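Local coordinates for protein Pcdhgb2 (Mus musculus, PDB 5SZR), which probably acts as a calcium-dependent cell-adhesion protein of neurons, represented here by four consecutive cadherin repeats of its extracellular part, at residues Ala297-Gly301 and Ser302-Ser306; Thr329-Pro332 and Asp333-Leu337. One frame throughout, in Å; residues are numbered along the deposited sequence.

Contact 1 of 2, residues Ala297-Gly301 and Ser302-Ser306; sequences ARDHG and SPTLS. With CA (calcium ion), chain O; NAG (2-acetamido-2-deoxy-beta-D-glucopyranose), chain E.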
ATOM      1  N   ALA A 297      10.208   7.004 -12.971  1.00 48.69           N
ATOM      2  CA  ALA A 297       9.283   7.383 -11.911  1.00 49.53           C
ATOM      3  C   ALA A 297      10.067   7.565 -10.621  1.00 48.71           C
ATOM      4  O   ALA A 297      10.844   6.688 -10.235  1.00 45.10           O
ATOM      5  CB  ALA A 297       8.193   6.328 -11.713  1.00 49.82           C
ATOM      6  N   ARG A 298       9.849   8.692  -9.954  1.00 51.28           N
ATOM      7  CA  ARG A 298      10.630   9.092  -8.794  1.00 52.59           C
ATOM      8  C   ARG A 298       9.683   9.526  -7.684  1.00 50.56           C
ATOM      9  O   ARG A 298       8.732  10.270  -7.942  1.00 47.76           O
ATOM     10  CB  ARG A 298      11.577  10.232  -9.176  1.00 57.19           C
ATOM     11  CG  ARG A 298      12.607  10.597  -8.140  1.00 64.15           C
ATOM     12  CD  ARG A 298      13.456  11.745  -8.644  1.00 71.22           C
ATOM     13  NE  ARG A 298      14.711  11.837  -7.910  1.00 77.37           N
ATOM     14  CZ  ARG A 298      15.776  11.084  -8.165  1.00 80.52           C
ATOM     15  NH1 ARG A 298      16.881  11.230  -7.445  1.00 84.80           N
ATOM     16  NH2 ARG A 298      15.734  10.182  -9.138  1.00 78.47           N
ATOM     17  N   ASP A 299       9.929   9.060  -6.457  1.00 51.23           N
ATOM     18  CA  ASP A 299       9.122   9.553  -5.350  1.00 52.58           C
ATOM     19  C   ASP A 299       9.787  10.783  -4.730  1.00 57.83           C
ATOM     20  O   ASP A 299      10.910  11.154  -5.077  1.00 61.52           O
ATOM     21  CB  ASP A 299       8.859   8.454  -4.305  1.00 50.96           C
ATOM     22  CG  ASP A 299      10.112   8.001  -3.547  1.00 48.72           C
ATOM     23  OD1 ASP A 299      11.039   8.803  -3.308  1.00 48.02           O
ATOM     24  OD2 ASP A 299      10.153   6.818  -3.163  1.00 43.28           O
ATOM     25  N   HIS A 300       9.071  11.422  -3.806  1.00 58.87           N
ATOM     26  CA  HIS A 300       9.543  12.636  -3.153  1.00 59.79           C
ATOM     27  C   HIS A 300       9.895  12.393  -1.686  1.00 57.39           C
ATOM     28  O   HIS A 300       9.570  13.200  -0.812  1.00 55.44           O
ATOM     29  CB  HIS A 300       8.508  13.750  -3.283  1.00 63.88           C
ATOM     30  CG  HIS A 300       8.358  14.276  -4.677  1.00 68.01           C
ATOM     31  ND1 HIS A 300       9.309  15.074  -5.276  1.00 70.91           N
ATOM     32  CD2 HIS A 300       7.373  14.111  -5.592  1.00 68.04           C
ATOM     33  CE1 HIS A 300       8.915  15.381  -6.498  1.00 70.35           C
ATOM     34  NE2 HIS A 300       7.743  14.811  -6.714  1.00 68.69           N
ATOM     35  N   GLY A 301      10.573  11.277  -1.408  1.00 57.69           N
ATOM     36  CA  GLY A 301      11.046  10.974  -0.078  1.00 63.56           C
ATOM     37  C   GLY A 301      12.514  11.335   0.109  1.00 68.48           C
ATOM     38  O   GLY A 301      13.206  11.773  -0.806  1.00 69.62           O
ATOM     39  N   SER A 302      12.981  11.148   1.340  1.00 70.93           N
ATOM     40  CA  SER A 302      14.380  11.402   1.669  1.00 73.33           C
ATOM     41  C   SER A 302      15.025  10.158   2.279  1.00 74.14           C
ATOM     42  O   SER A 302      14.734   9.804   3.425  1.00 76.24           O
ATOM     43  CB  SER A 302      14.506  12.588   2.626  1.00 75.81           C
ATOM     44  OG  SER A 302      13.920  13.756   2.078  1.00 77.19           O
ATOM     45  N   PRO A 303      15.901   9.488   1.513  1.00 73.23           N
ATOM     46  CA  PRO A 303      16.233   9.860   0.133  1.00 73.48           C
ATOM     47  C   PRO A 303      15.179   9.372  -0.860  1.00 69.23           C
ATOM     48  O   PRO A 303      14.315   8.580  -0.486  1.00 68.70           O
ATOM     49  CB  PRO A 303      17.574   9.162  -0.096  1.00 75.25           C
ATOM     50  CG  PRO A 303      17.491   7.942   0.752  1.00 74.29           C
ATOM     51  CD  PRO A 303      16.672   8.316   1.964  1.00 73.55           C
ATOM     52  N   THR A 304      15.248   9.849  -2.098  1.00 66.64           N
ATOM     53  CA  THR A 304      14.269   9.473  -3.106  1.00 61.40           C
ATOM     54  C   THR A 304      14.522   8.062  -3.615  1.00 56.49           C
ATOM     55  O   THR A 304      15.652   7.566  -3.614  1.00 54.45           O
ATOM     56  CB  THR A 304      14.298  10.439  -4.291  1.00 60.78           C
ATOM     57  OG1 THR A 304      15.595  10.399  -4.899  1.00 61.73           O
ATOM     58  CG2 THR A 304      13.992  11.859  -3.842  1.00 62.99           C
ATOM     59  N   LEU A 305      13.449   7.423  -4.064  1.00 54.79           N
ATOM     60  CA  LEU A 305      13.511   6.137  -4.734  1.00 55.03           C
ATOM     61  C   LEU A 305      12.905   6.272  -6.124  1.00 57.34           C
ATOM     62  O   LEU A 305      12.072   7.151  -6.374  1.00 57.46           O
ATOM     63  CB  LEU A 305      12.785   5.063  -3.919  1.00 53.53           C
ATOM     64  CG  LEU A 305      13.477   4.767  -2.588  1.00 51.64           C
ATOM     65  CD1 LEU A 305      12.603   3.899  -1.706  1.00 54.07           C
ATOM     66  CD2 LEU A 305      14.819   4.100  -2.840  1.00 49.71           C
ATOM     67  N   SER A 306      13.337   5.402  -7.034  1.00 57.51           N
ATOM     68  CA  SER A 306      12.988   5.578  -8.434  1.00 54.10           C
ATOM     69  C   SER A 306      12.965   4.238  -9.151  1.00 52.48           C
ATOM     70  O   SER A 306      13.543   3.249  -8.692  1.00 54.78           O
ATOM     71  CB  SER A 306      13.971   6.515  -9.133  1.00 56.16           C
ATOM     72  OG  SER A 306      15.231   5.885  -9.275  1.00 58.28           O
TER
HETATM   73 CA    CA O 712       8.282   5.526  -1.852  1.00 47.03          CA
HETATM   74  C1  NAG E   1      17.301   4.790 -13.536  1.00 72.65           C
HETATM   75  C2  NAG E   1      18.021   4.584 -12.214  1.00 78.34           C
HETATM   76  C3  NAG E   1      18.563   5.924 -11.719  1.00 85.26           C
HETATM   77  C4  NAG E   1      19.401   6.595 -12.805  1.00 88.81           C
HETATM   78  C5  NAG E   1      18.639   6.627 -14.135  1.00 89.72           C
HETATM   79  C6  NAG E   1      19.462   7.116 -15.305  1.00 97.57           C
HETATM   80  C7  NAG E   1      17.116   2.665 -10.985  1.00 76.15           C
HETATM   81  C8  NAG E   1      16.156   2.206  -9.930  1.00 78.29           C
HETATM   82  N2  NAG E   1      17.146   3.981 -11.222  1.00 75.82           N
HETATM   83  O3  NAG E   1      19.333   5.735 -10.536  1.00 87.67           O
HETATM   84  O4  NAG E   1      19.713   7.929 -12.419  1.00 91.12           O
HETATM   85  O5  NAG E   1      18.195   5.309 -14.479  1.00 82.21           O
HETATM   86  O6  NAG E   1      20.664   7.741 -14.879  1.00104.40           O
HETATM   87  O7  NAG E   1      17.836   1.880 -11.593  1.00 75.10           O
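Asp299 and Leu305 grip each other across a tight loop by two nearly straight hydrogen bonds, one between backbones and one through a carboxylate. In the first, Asp299 N donates to Leu305 O over 2.9 Å; next to it, on the side away from the loop, Arg298 and Ser306 form an antiparallel non-hydrogen-bonded pair. In the second, Leu305 N gives its proton to Asp299 OD1, also at 2.9 Å.

Asp299 OD1 also accepts from Gly301 N at 3.2 Å, closing an Asx turn; the two N-H groups reach it from opposite faces of the carboxylate plane, so the group is held from both sides. With chi1 at 67°, Asp299 CG sits between the backbone N and the carbonyl carbon, and Asp299 OD2 binds a calcium ion at 2.6 Å. The turn chain, which includes a cis peptide before Pro303, wraps round this carboxylate.

Beside the polar bonds, Leu305 CB lies 3.3 Å from Asp299 OD2, the two side chains running alongside. The extended chain of Arg298 carries its guanidinium to Thr304 OG1, which stands over one face, too poorly angled for a hydrogen bond. Ser306 OG receives a weak bond from N2 of an N-acetylglucosamine.

Asn209, Asn211, Asp241, Asp243 and Asn247 complete the calcium shell. Such a site, with an aspartate held by the loop between the last two strands of a repeat, is typical of the calcium-binding linker between successive cadherin domains.

Contact 2 of 2, residues Thr329-Pro332 and Asp333-Leu337; sequences TLEP and DGSAL. With MAN (alpha-D-mannopyranose), chain B.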
ATOM      1  N   THR A 329       8.943   8.816 -69.910  1.00 57.06           N
ATOM      2  CA  THR A 329       8.858  10.256 -69.725  1.00 57.45           C
ATOM      3  C   THR A 329       7.569  10.765 -70.354  1.00 59.11           C
ATOM      4  O   THR A 329       7.232  10.400 -71.483  1.00 59.20           O
ATOM      5  CB  THR A 329      10.065  10.947 -70.354  1.00 59.44           C
ATOM      6  OG1 THR A 329      11.270  10.349 -69.865  1.00 57.57           O
ATOM      7  CG2 THR A 329      10.069  12.428 -70.012  1.00 62.39           C
ATOM      8  N   LEU A 330       6.836  11.589 -69.617  1.00 60.87           N
ATOM      9  CA  LEU A 330       5.564  12.108 -70.088  1.00 61.72           C
ATOM     10  C   LEU A 330       5.721  13.540 -70.581  1.00 65.84           C
ATOM     11  O   LEU A 330       6.540  14.308 -70.072  1.00 67.24           O
ATOM     12  CB  LEU A 330       4.503  12.058 -68.985  1.00 60.51           C
ATOM     13  CG  LEU A 330       4.188  10.690 -68.376  1.00 60.31           C
ATOM     14  CD1 LEU A 330       3.075  10.809 -67.339  1.00 60.64           C
ATOM     15  CD2 LEU A 330       3.822   9.677 -69.448  1.00 59.38           C
ATOM     16  N   GLU A 331       4.927  13.887 -71.589  1.00 69.51           N
ATOM     17  CA  GLU A 331       4.856  15.256 -72.060  1.00 75.40           C
ATOM     18  C   GLU A 331       4.068  16.085 -71.050  1.00 76.17           C
ATOM     19  O   GLU A 331       3.472  15.536 -70.119  1.00 75.07           O
ATOM     20  CB  GLU A 331       4.216  15.300 -73.449  1.00 78.21           C
ATOM     21  CG  GLU A 331       5.070  14.694 -74.549  1.00 82.01           C
ATOM     22  CD  GLU A 331       6.385  15.423 -74.734  1.00 89.13           C
ATOM     23  OE1 GLU A 331       7.343  14.801 -75.238  1.00 92.66           O
ATOM     24  OE2 GLU A 331       6.463  16.619 -74.379  1.00 92.86           O
ATOM     25  N   PRO A 332       4.069  17.417 -71.183  1.00 78.81           N
ATOM     26  CA  PRO A 332       3.247  18.233 -70.275  1.00 79.32           C
ATOM     27  C   PRO A 332       1.788  17.814 -70.226  1.00 78.70           C
ATOM     28  O   PRO A 332       1.150  17.957 -69.175  1.00 76.93           O
ATOM     29  CB  PRO A 332       3.415  19.648 -70.842  1.00 81.15           C
ATOM     30  CG  PRO A 332       4.777  19.637 -71.424  1.00 83.16           C
ATOM     31  CD  PRO A 332       4.955  18.259 -72.012  1.00 82.52           C
ATOM     32  N   ASP A 333       1.240  17.287 -71.322  1.00 79.14           N
ATOM     33  CA  ASP A 333      -0.132  16.797 -71.326  1.00 77.82           C
ATOM     34  C   ASP A 333      -0.261  15.393 -70.747  1.00 72.86           C
ATOM     35  O   ASP A 333      -1.359  14.826 -70.787  1.00 72.47           O
ATOM     36  CB  ASP A 333      -0.701  16.823 -72.748  1.00 81.20           C
ATOM     37  CG  ASP A 333      -0.080  15.774 -73.649  1.00 82.91           C
ATOM     38  OD1 ASP A 333       1.063  15.349 -73.376  1.00 84.94           O
ATOM     39  OD2 ASP A 333      -0.735  15.374 -74.634  1.00 82.91           O
ATOM     40  N   GLY A 334       0.822  14.821 -70.224  1.00 69.52           N
ATOM     41  CA  GLY A 334       0.768  13.499 -69.632  1.00 65.87           C
ATOM     42  C   GLY A 334       0.735  12.354 -70.618  1.00 63.93           C
ATOM     43  O   GLY A 334       0.211  11.281 -70.293  1.00 62.78           O
ATOM     44  N   SER A 335       1.286  12.542 -71.817  1.00 61.68           N
ATOM     45  CA  SER A 335       1.241  11.534 -72.863  1.00 57.54           C
ATOM     46  C   SER A 335       2.649  11.107 -73.258  1.00 53.62           C
ATOM     47  O   SER A 335       3.623  11.839 -73.063  1.00 53.35           O
ATOM     48  CB  SER A 335       0.484  12.042 -74.098  1.00 59.80           C
ATOM     49  OG  SER A 335       1.183  13.101 -74.736  1.00 63.22           O
ATOM     50  N   ALA A 336       2.742   9.901 -73.818  1.00 52.36           N
ATOM     51  CA  ALA A 336       3.987   9.367 -74.352  1.00 53.18           C
ATOM     52  C   ALA A 336       3.701   8.671 -75.674  1.00 53.29           C
ATOM     53  O   ALA A 336       2.631   8.085 -75.865  1.00 53.46           O
ATOM     54  CB  ALA A 336       4.659   8.392 -73.370  1.00 52.48           C
ATOM     55  N   LEU A 337       4.664   8.731 -76.587  1.00 55.02           N
ATOM     56  CA  LEU A 337       4.470   8.270 -77.956  1.00 56.27           C
ATOM     57  C   LEU A 337       5.349   7.061 -78.242  1.00 56.48           C
ATOM     58  O   LEU A 337       6.564   7.105 -78.031  1.00 56.81           O
ATOM     59  CB  LEU A 337       4.774   9.390 -78.952  1.00 58.55           C
ATOM     60  CG  LEU A 337       4.713   9.022 -80.438  1.00 60.38           C
ATOM     61  CD1 LEU A 337       3.382   8.377 -80.778  1.00 60.63           C
ATOM     62  CD2 LEU A 337       4.949  10.251 -81.296  1.00 62.27           C
TER
HETATM   63  C1  MAN B 720      -3.099  11.515 -71.137  1.00 55.07           C
HETATM   64  C2  MAN B 720      -4.210  11.859 -70.144  1.00 60.59           C
HETATM   65  C3  MAN B 720      -5.512  12.103 -70.912  1.00 63.53           C
HETATM   66  C4  MAN B 720      -5.325  13.191 -71.981  1.00 65.48           C
HETATM   67  C5  MAN B 720      -4.167  12.832 -72.931  1.00 66.07           C
HETATM   68  C6  MAN B 720      -3.809  13.986 -73.863  1.00 70.20           C
HETATM   69  O2  MAN B 720      -3.915  13.080 -69.451  1.00 62.37           O
HETATM   70  O3  MAN B 720      -6.597  12.444 -70.048  1.00 64.10           O
HETATM   71  O4  MAN B 720      -6.517  13.325 -72.738  1.00 67.55           O
HETATM   72  O5  MAN B 720      -2.962  12.488 -72.167  1.00 62.77           O
HETATM   73  O6  MAN B 720      -2.795  13.553 -74.769  1.00 75.93           O
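Glu331 and Gly334 close a type I beta turn, which leads the chain into strand 335-342 of a cadherin repeat's beta-sandwich. Gly334 N donates to Glu331 O at 2.7 Å from well above the carbonyl plane, and Glu331 N in turn bonds Ser335 O at 2.8 Å, in the carbonyl plane. Gly334 has a positive phi of 77°, a conformation that favours glycine.

Leu330 CD2 approaches Ala336 CB at 4.2 Å; Ala421 of strand 418-428 adds to this apolar patch. Glu331 CB and CG each lie 3.5 Å from Ser335 O, and the bend at chi2 turns the Glu331 carboxylate away.

Asp333 folds back over the turn. Its CG stands between the backbone N and the carbonyl carbon, chi1 71°, which brings Asp333 OD1 to 3.2 Å from Glu331 CB. Ser335 OG donates to Asp333 OD1 at 2.6 Å, on the syn side and 18° out of the carboxylate plane. The other oxygen faces the sugar: O6 of a mannose donates to Asp333 OD2 at 2.8 Å.

How the contacts relate
Contacts 1 and 2 illustrate how one device, an aspartate carboxylate that accepts from residues just after it in the chain, serves different surroundings along a rod-like molecule: it spans the loop in contact 1 and reinforces a backbone-closed turn in contact 2. The two follow each other in sequence and do not touch: their centres lie 68 Å apart, and their nearest atoms about 55 Å. The centre of contact 1 is about 16 Å from that of the chain, at a calcium-binding junction between repeats; contact 2 lies about 73 Å from it, in the last repeat. Sugars lie near both, but only Asp299, not Asp333, binds a metal.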